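Prephenate dehydrogenase (Aquifex aeolicus, PDB 2G5C) probably catalyses the NAD-dependent oxidation and decarboxylation of prephenate to 4-hydroxyphenylpyruvate, a step in tyrosine biosynthesis. Local coordinates at residues V72-F75 and R76-A79; L102-D105 and L106-I109; D226-M229 and W230-I233. One frame throughout, in Å; residues are numbered along the deposited sequence.

Contact 1 (V72-F75 and R76-A79). With NAD (nicotinamide-adenine-dinucleotide), chain E.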
loop_
_atom_site.group_PDB
_atom_site.type_symbol
_atom_site.label_atom_id
_atom_site.label_comp_id
_atom_site.label_asym_id
_atom_site.label_seq_id
_atom_site.Cartn_x
_atom_site.Cartn_y
_atom_site.Cartn_z
ATOM N N VAL A 72 9.328 -13.573 -18.844
ATOM C CA VAL A 72 8.304 -14.323 -19.565
ATOM C C VAL A 72 8.359 -14.068 -21.071
ATOM O O VAL A 72 8.044 -14.950 -21.868
ATOM C CB VAL A 72 6.884 -13.991 -19.034
ATOM C CG1 VAL A 72 5.825 -14.539 -19.982
ATOM C CG2 VAL A 72 6.700 -14.607 -17.655
ATOM N N ARG A 73 8.758 -12.862 -21.460
ATOM C CA ARG A 73 8.860 -12.518 -22.876
ATOM C C ARG A 73 9.841 -13.430 -23.605
ATOM O O ARG A 73 9.764 -13.578 -24.820
ATOM C CB ARG A 73 9.330 -11.070 -23.045
ATOM C CG ARG A 73 8.252 -10.010 -22.886
ATOM C CD ARG A 73 7.279 -10.000 -24.068
ATOM N NE ARG A 73 6.375 -8.850 -24.019
ATOM C CZ ARG A 73 6.755 -7.589 -24.208
ATOM N NH1 ARG A 73 8.024 -7.301 -24.466
ATOM N NH2 ARG A 73 5.864 -6.608 -24.135
ATOM N N THR A 74 10.761 -14.038 -22.864
ATOM C CA THR A 74 11.773 -14.907 -23.468
ATOM C C THR A 74 11.413 -16.387 -23.511
ATOM O O THR A 74 12.089 -17.177 -24.176
ATOM C CB THR A 74 13.127 -14.780 -22.734
ATOM O OG1 THR A 74 13.010 -15.304 -21.404
ATOM C CG2 THR A 74 13.560 -13.327 -22.669
ATOM N N PHE A 75 10.357 -16.762 -22.803
ATOM C CA PHE A 75 9.936 -18.154 -22.746
ATOM C C PHE A 75 9.664 -18.797 -24.104
ATOM O O PHE A 75 10.196 -19.865 -24.400
ATOM C CB PHE A 75 8.696 -18.285 -21.856
ATOM C CG PHE A 75 8.980 -18.128 -20.380
ATOM C CD1 PHE A 75 10.122 -17.461 -19.936
ATOM C CD2 PHE A 75 8.088 -18.629 -19.436
ATOM C CE1 PHE A 75 10.373 -17.295 -18.573
ATOM C CE2 PHE A 75 8.326 -18.471 -18.072
ATOM C CZ PHE A 75 9.471 -17.801 -17.637
ATOM N N ARG A 76 8.843 -18.155 -24.928
ATOM C CA ARG A 76 8.511 -18.720 -26.232
ATOM C C ARG A 76 9.728 -18.952 -27.129
ATOM O O ARG A 76 9.848 -20.010 -27.751
ATOM C CB ARG A 76 7.480 -17.837 -26.941
ATOM C CG ARG A 76 6.112 -17.829 -26.262
ATOM C CD ARG A 76 5.109 -16.989 -27.039
ATOM N NE ARG A 76 3.766 -17.008 -26.454
ATOM C CZ ARG A 76 3.419 -16.386 -25.329
ATOM N NH1 ARG A 76 4.309 -15.685 -24.645
ATOM N NH2 ARG A 76 2.170 -16.462 -24.891
ATOM N N GLU A 77 10.631 -17.978 -27.188
ATOM C CA GLU A 77 11.835 -18.095 -28.010
ATOM C C GLU A 77 12.772 -19.187 -27.501
ATOM O O GLU A 77 13.314 -19.965 -28.284
ATOM C CB GLU A 77 12.585 -16.760 -28.045
ATOM C CG GLU A 77 12.896 -16.198 -26.666
ATOM C CD GLU A 77 13.694 -14.909 -26.714
ATOM O OE1 GLU A 77 14.907 -14.972 -27.001
ATOM O OE2 GLU A 77 13.101 -13.832 -26.467
ATOM N N ILE A 78 12.964 -19.237 -26.187
ATOM C CA ILE A 78 13.837 -20.232 -25.568
ATOM C C ILE A 78 13.254 -21.644 -25.690
ATOM O O ILE A 78 13.973 -22.603 -25.995
ATOM C CB ILE A 78 14.067 -19.903 -24.067
ATOM C CG1 ILE A 78 14.723 -18.527 -23.930
ATOM C CG2 ILE A 78 14.952 -20.957 -23.420
ATOM C CD1 ILE A 78 14.922 -18.081 -22.493
ATOM N N ALA A 79 11.949 -21.768 -25.459
ATOM C CA ALA A 79 11.281 -23.065 -25.535
ATOM C C ALA A 79 11.465 -23.717 -26.903
ATOM O O ALA A 79 11.737 -24.915 -26.996
ATOM C CB ALA A 79 9.787 -22.907 -25.228
HETATM P PA NAD E . 16.178 -10.991 -12.632
HETATM O O1A NAD E . 16.800 -11.045 -11.300
HETATM O O2A NAD E . 16.316 -9.685 -13.383
HETATM O O5B NAD E . 16.785 -12.208 -13.461
HETATM C C5B NAD E . 16.391 -12.417 -14.786
HETATM C C4B NAD E . 17.520 -13.103 -15.534
HETATM O O4B NAD E . 17.053 -13.233 -16.851
HETATM C C3B NAD E . 18.802 -12.244 -15.624
HETATM O O3B NAD E . 19.926 -12.891 -15.040
HETATM C C2B NAD E . 18.931 -11.975 -17.125
HETATM O O2B NAD E . 20.245 -11.818 -17.618
HETATM C C1B NAD E . 18.191 -13.178 -17.659
HETATM N N9A NAD E . 17.723 -13.176 -19.056
HETATM C C8A NAD E . 17.126 -12.169 -19.777
HETATM N N7A NAD E . 16.867 -12.621 -21.016
HETATM C C5A NAD E . 17.287 -13.904 -21.104
HETATM C C6A NAD E . 17.283 -14.872 -22.120
HETATM N N6A NAD E . 16.782 -14.604 -23.313
HETATM N N1A NAD E . 17.813 -16.139 -21.870
HETATM C C2A NAD E . 18.348 -16.451 -20.620
HETATM N N3A NAD E . 18.357 -15.500 -19.609
HETATM C C4A NAD E . 17.832 -14.256 -19.862
HETATM O O3 NAD E . 14.585 -11.356 -12.566
HETATM P PN NAD E . 13.866 -12.249 -11.439
HETATM O O1N NAD E . 14.803 -13.304 -11.010
HETATM O O2N NAD E . 13.377 -11.329 -10.376
HETATM O O5D NAD E . 12.554 -12.909 -12.109
HETATM C C5D NAD E . 12.655 -13.841 -13.168
HETATM C C4D NAD E . 11.286 -14.435 -13.572
HETATM O O4D NAD E . 10.555 -14.796 -12.411
HETATM C C3D NAD E . 10.337 -13.574 -14.416
HETATM O O3D NAD E . 9.880 -14.354 -15.524
HETATM C C2D NAD E . 9.187 -13.191 -13.497
HETATM O O2D NAD E . 7.939 -13.093 -14.177
HETATM C C1D NAD E . 9.237 -14.286 -12.433
HETATM N N1N NAD E . 8.869 -13.888 -11.039
HETATM C C2N NAD E . 9.524 -12.800 -10.468
HETATM C C3N NAD E . 9.204 -12.399 -9.164
HETATM C C7N NAD E . 9.920 -11.225 -8.563
HETATM O O7N NAD E . 9.584 -10.860 -7.289
HETATM N N7N NAD E . 10.851 -10.535 -9.198
HETATM C C4N NAD E . 8.208 -13.119 -8.446
HETATM C C5N NAD E . 7.550 -14.222 -9.037
HETATM C C6N NAD E . 7.894 -14.599 -10.346
HETATM O O HOH W 1 7.198 -15.639 -24.298
#
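Thr74 and Ile78, one helical turn apart, lie side by side and point the same way on helix 72-85. This helix is the crossover of a beta-alpha-beta unit (strand 65-68, helix 72-85, strand 91-94) in the Rossmann-type nucleotide-binding domain. Their methyl groups reach the adenine of NAD on the same side of its plane: Thr74 CG2 lies 3.5 Å from the exocyclic N6A, and Ile78 CD1 lies 3.5 Å from N1A at the ring. Chi1 of 67° sets Thr74 OG1 between its own backbone N and carbonyl carbon, turned back to Pro71 O and Ser70 OG, while CG2 goes to the nucleotide. A beta-branched threonine thus serves both purposes, its hydroxyl spent on the chain and its methyl on the base. Ile78 is extended, with CD1 also 3.5 Å from Thr74 OG1, so that both residues line the adenine pocket.

The Phe75 ring stands beside Thr74, whose OG1 meets it at its edge, and turns its tip to the nicotinamide ribose. One face of the ring rests on Val72 CA, 3.6 Å above the plane and toward the rim. The ribose O3D also lies 3.5 Å from Val72 N. Ala79 N donates to Phe75 O, one of the helix's own backbone bonds.

Arg76 is stretched from CG to NE towards helix 101-110, against Leu102, and its NH2 forms salt bridges with Asp105 and Glu236. Arg73 meets Glu264 of the second subunit and, less certainly placed, Asp232, so the start of this helix touches both domains and the dimer partner. One water ties the first turn together: it donates to Val72 O at 2.7 Å and accepts from Arg76 N and, at 2.9 Å, from Arg76 NH1.

Contact 2 (L102-D105 and L106-I109)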
loop_
_atom_site.group_PDB
_atom_site.type_symbol
_atom_site.label_atom_id
_atom_site.label_comp_id
_atom_site.label_asym_id
_atom_site.label_seq_id
_atom_site.Cartn_x
_atom_site.Cartn_y
_atom_site.Cartn_z
ATOM N N LEU A 102 0.167 -18.335 -22.176
ATOM C CA LEU A 102 1.560 -18.759 -22.174
ATOM C C LEU A 102 1.705 -20.256 -21.935
ATOM O O LEU A 102 2.584 -20.901 -22.502
ATOM C CB LEU A 102 2.338 -18.010 -21.094
ATOM C CG LEU A 102 3.770 -18.494 -20.867
ATOM C CD1 LEU A 102 4.647 -18.078 -22.047
ATOM C CD2 LEU A 102 4.306 -17.907 -19.570
ATOM N N VAL A 103 0.847 -20.806 -21.084
ATOM C CA VAL A 103 0.911 -22.224 -20.774
ATOM C C VAL A 103 0.577 -23.098 -21.975
ATOM O O VAL A 103 1.227 -24.115 -22.195
ATOM C CB VAL A 103 -0.033 -22.590 -19.611
ATOM C CG1 VAL A 103 -0.074 -24.097 -19.428
ATOM C CG2 VAL A 103 0.447 -21.928 -18.329
ATOM N N TYR A 104 -0.428 -22.701 -22.749
ATOM C CA TYR A 104 -0.824 -23.471 -23.923
ATOM C C TYR A 104 0.201 -23.347 -25.042
ATOM O O TYR A 104 0.436 -24.303 -25.783
ATOM C CB TYR A 104 -2.203 -23.019 -24.415
ATOM C CG TYR A 104 -3.281 -23.163 -23.361
ATOM C CD1 TYR A 104 -3.596 -24.412 -22.824
ATOM C CD2 TYR A 104 -3.961 -22.048 -22.875
ATOM C CE1 TYR A 104 -4.557 -24.546 -21.826
ATOM C CE2 TYR A 104 -4.925 -22.172 -21.876
ATOM C CZ TYR A 104 -5.215 -23.422 -21.356
ATOM O OH TYR A 104 -6.148 -23.546 -20.351
ATOM N N ASP A 105 0.813 -22.173 -25.170
ATOM C CA ASP A 105 1.816 -21.984 -26.209
ATOM C C ASP A 105 3.052 -22.817 -25.890
ATOM O O ASP A 105 3.664 -23.400 -26.788
ATOM C CB ASP A 105 2.211 -20.508 -26.342
ATOM C CG ASP A 105 1.059 -19.633 -26.787
ATOM O OD1 ASP A 105 0.187 -20.127 -27.531
ATOM O OD2 ASP A 105 1.029 -18.444 -26.405
ATOM N N LEU A 106 3.417 -22.877 -24.612
ATOM C CA LEU A 106 4.580 -23.654 -24.210
ATOM C C LEU A 106 4.323 -25.150 -24.369
ATOM O O LEU A 106 5.243 -25.906 -24.694
ATOM C CB LEU A 106 4.982 -23.322 -22.767
ATOM C CG LEU A 106 5.510 -21.892 -22.571
ATOM C CD1 LEU A 106 6.011 -21.707 -21.142
ATOM C CD2 LEU A 106 6.641 -21.622 -23.554
ATOM N N GLU A 107 3.079 -25.576 -24.143
ATOM C CA GLU A 107 2.723 -26.986 -24.301
ATOM C C GLU A 107 2.790 -27.356 -25.780
ATOM O O GLU A 107 3.214 -28.451 -26.131
ATOM C CB GLU A 107 1.305 -27.272 -23.796
ATOM C CG GLU A 107 1.065 -27.059 -22.310
ATOM C CD GLU A 107 -0.302 -27.570 -21.870
ATOM O OE1 GLU A 107 -1.297 -27.300 -22.579
ATOM O OE2 GLU A 107 -0.386 -28.237 -20.816
ATOM N N ASN A 108 2.365 -26.441 -26.648
ATOM C CA ASN A 108 2.386 -26.695 -28.084
ATOM C C ASN A 108 3.802 -26.744 -28.645
ATOM O O ASN A 108 4.023 -27.289 -29.726
ATOM C CB ASN A 108 1.595 -25.622 -28.844
ATOM C CG ASN A 108 0.110 -25.667 -28.548
ATOM O OD1 ASN A 108 -0.461 -26.737 -28.347
ATOM N ND2 ASN A 108 -0.528 -24.503 -28.539
ATOM N N ILE A 109 4.757 -26.174 -27.913
ATOM C CA ILE A 109 6.148 -26.144 -28.355
ATOM C C ILE A 109 7.020 -27.218 -27.713
ATOM O O ILE A 109 7.882 -27.802 -28.376
ATOM C CB ILE A 109 6.795 -24.770 -28.064
ATOM C CG1 ILE A 109 6.099 -23.681 -28.879
ATOM C CG2 ILE A 109 8.279 -24.808 -28.404
ATOM C CD1 ILE A 109 6.608 -22.280 -28.591
#
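Leu102 places CG anti to its backbone N (chi1 172°), whereas Leu106 places CG anti to the carbonyl carbon (chi1 -67°); this brings the two branched ends together one turn apart. They cross obliquely, Leu102 CG meeting Leu106 CD1 at 3.9 Å. Leucine suits both places because this side of helix 101-110 faces helix 72-85 within the Rossmann domain, Leu102 packing on Val72 and Leu106 on Ala79.

On another side Tyr104 and Glu107 run alongside each other. Glu107 OE1 comes 3.7 Å from Tyr104 CD1, with the carboxylate turned 69° from the ring plane. Each polar end has its own partner: Tyr104 OH bonds to Glu174, on helix 173-201, and Glu107 OE2 to Thr146 OG1, while the side chain of Glu107 also touches Phe114 of strand 114-120. An alanine here would probably leave Thr146 without this acceptor and the flank of the Tyr104 ring without its neighbour.

Backbone bonds such as Glu107 N to Val103 O, 3.1 Å, carry the turns. The cost of burying the carboxylate beside a ring is probably met in part by Thr146 OG1, with a weak bond to Thr149, while the leucines contribute apolar packing alone.

Contact 3 (D226-M229 and W230-I233)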
loop_
_atom_site.group_PDB
_atom_site.type_symbol
_atom_site.label_atom_id
_atom_site.label_comp_id
_atom_site.label_asym_id
_atom_site.label_seq_id
_atom_site.Cartn_x
_atom_site.Cartn_y
_atom_site.Cartn_z
ATOM N N ASP A 226 9.676 -3.224 -11.433
ATOM C CA ASP A 226 10.466 -3.090 -12.649
ATOM C C ASP A 226 9.545 -2.692 -13.797
ATOM O O ASP A 226 8.693 -3.471 -14.213
ATOM C CB ASP A 226 11.166 -4.405 -12.983
ATOM C CG ASP A 226 11.765 -4.404 -14.372
ATOM O OD1 ASP A 226 12.458 -3.422 -14.718
ATOM O OD2 ASP A 226 11.546 -5.383 -15.116
ATOM N N PRO A 227 9.716 -1.472 -14.326
ATOM C CA PRO A 227 8.905 -0.944 -15.428
ATOM C C PRO A 227 8.776 -1.896 -16.614
ATOM O O PRO A 227 7.720 -1.982 -17.243
ATOM C CB PRO A 227 9.634 0.347 -15.802
ATOM C CG PRO A 227 10.210 0.784 -14.496
ATOM C CD PRO A 227 10.761 -0.506 -13.947
ATOM N N ILE A 228 9.860 -2.602 -16.920
ATOM C CA ILE A 228 9.865 -3.538 -18.033
ATOM C C ILE A 228 9.013 -4.763 -17.715
ATOM O O ILE A 228 8.196 -5.178 -18.534
ATOM C CB ILE A 228 11.311 -3.985 -18.387
ATOM C CG1 ILE A 228 12.043 -2.858 -19.126
ATOM C CG2 ILE A 228 11.280 -5.233 -19.254
ATOM C CD1 ILE A 228 12.142 -1.557 -18.347
HETATM N N MSE A 229 9.201 -5.333 -16.528
HETATM C CA MSE A 229 8.431 -6.509 -16.134
HETATM C C MSE A 229 6.940 -6.203 -16.164
HETATM O O MSE A 229 6.154 -6.967 -16.721
HETATM C CB MSE A 229 8.824 -6.979 -14.726
HETATM C CG MSE A 229 8.035 -8.202 -14.248
HETATM SE SE MSE A 229 8.517 -8.843 -12.472
HETATM C CE MSE A 229 7.108 -8.007 -11.447
ATOM N N TRP A 230 6.548 -5.078 -15.570
ATOM C CA TRP A 230 5.140 -4.720 -15.550
ATOM C C TRP A 230 4.592 -4.375 -16.931
ATOM O O TRP A 230 3.410 -4.594 -17.200
ATOM C CB TRP A 230 4.891 -3.601 -14.524
ATOM C CG TRP A 230 4.909 -4.183 -13.139
ATOM C CD1 TRP A 230 5.934 -4.141 -12.233
ATOM C CD2 TRP A 230 3.919 -5.055 -12.580
ATOM N NE1 TRP A 230 5.645 -4.945 -11.151
ATOM C CE2 TRP A 230 4.416 -5.517 -11.341
ATOM C CE3 TRP A 230 2.660 -5.496 -13.012
ATOM C CZ2 TRP A 230 3.699 -6.402 -10.528
ATOM C CZ3 TRP A 230 1.948 -6.373 -12.205
ATOM C CH2 TRP A 230 2.472 -6.819 -10.975
ATOM N N ARG A 231 5.439 -3.854 -17.816
ATOM C CA ARG A 231 4.986 -3.559 -19.175
ATOM C C ARG A 231 4.645 -4.891 -19.830
ATOM O O ARG A 231 3.688 -5.001 -20.596
ATOM C CB ARG A 231 6.082 -2.900 -20.011
ATOM C CG ARG A 231 5.709 -2.807 -21.492
ATOM C CD ARG A 231 6.931 -2.734 -22.392
ATOM N NE ARG A 231 7.665 -3.993 -22.424
ATOM C CZ ARG A 231 8.858 -4.143 -22.991
ATOM N NH1 ARG A 231 9.450 -3.107 -23.570
ATOM N NH2 ARG A 231 9.458 -5.328 -22.983
ATOM N N ASP A 232 5.448 -5.905 -19.527
ATOM C CA ASP A 232 5.232 -7.228 -20.098
ATOM C C ASP A 232 4.001 -7.883 -19.481
ATOM O O ASP A 232 3.194 -8.480 -20.182
ATOM C CB ASP A 232 6.468 -8.110 -19.886
ATOM C CG ASP A 232 7.712 -7.547 -20.566
ATOM O OD1 ASP A 232 7.570 -6.890 -21.616
ATOM O OD2 ASP A 232 8.833 -7.772 -20.062
ATOM N N ILE A 233 3.855 -7.758 -18.168
ATOM C CA ILE A 233 2.706 -8.339 -17.495
ATOM C C ILE A 233 1.423 -7.697 -18.008
ATOM O O ILE A 233 0.464 -8.393 -18.318
ATOM C CB ILE A 233 2.811 -8.160 -15.964
ATOM C CG1 ILE A 233 3.973 -9.003 -15.430
ATOM C CG2 ILE A 233 1.501 -8.555 -15.294
ATOM C CD1 ILE A 233 4.202 -8.872 -13.933
#
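Trp230 N donates to Asp226 O at 3.0 Å, the first of the backbone bonds that start this helix, and one turn on Ile233 N reaches Met229 O at 2.8 Å. Asp226 sits at the N-cap, where its OD2 takes the amide of Met229 at 2.7 Å, met from above the carboxylate plane, 63° out of it. Aspartate suits this place because its short side chain can fold back onto an amide that the first turn leaves without a carbonyl, and its charge probably suits the helix's positive end. Pro227, lacking an N-H, fits the first turn.

Apolar and sulfur-aromatic contacts come next. Residue 229 is a selenomethionine, with CG anti to its backbone N and a bend at chi3 (98°) that brings CE to the tryptophan, 3.7 Å from Trp230 CE2. Its selenium stands obliquely to the five-membered ring, 5.4 Å from the centroid, as a Met-aromatic contact. Ile233 CD1 sits over one face of the indole, toward the rim, and also touches Met229 CG at 3.9 Å. The flexible chain lets CE lie along the NE1-CE2 side of the indole.

The charged side is Arg231 with Asp232. Arg231 NH2 forms a salt bridge with Asp232 OD1, although the position of that oxygen is less certain; the same oxygen also bridges Arg73 NH1. Ile228 CG2 lies over a face of the guanidinium, 4.2 Å from NH2.

Met229 binds NAD in crystal structures of this protein; here its side chain is about 4 Å from the bound NAD (nearest atoms). Trp230 stacks on His188 and meets Phe192 edge-to-face on helix 173-201, while Ile228 and Arg231 pack on Val268 of the second subunit, in helix 264-279.

In the fold
Contacts 1 and 2 belong to successive helices of the Rossmann domain. They meet through the Arg76-Asp105 salt bridge and Val72 packing on Leu102, their centres about 10 Å apart. Contact 3 lies in the dimerization domain and touches contact 1 through Arg73 and Asp232, but it does not reach contact 2. All three are partly buried, each mixing core and surface. Contact 3 is nearest the chain's centre, contact 2 farthest. Their chemistry follows their place: contact 1 presents methyls and a ring to the cofactor, contact 2 has leucines on one side and polar ends bonded to other elements on another, and contact 3 combines a capped helix start with aromatic packing near NAD and the subunit interface.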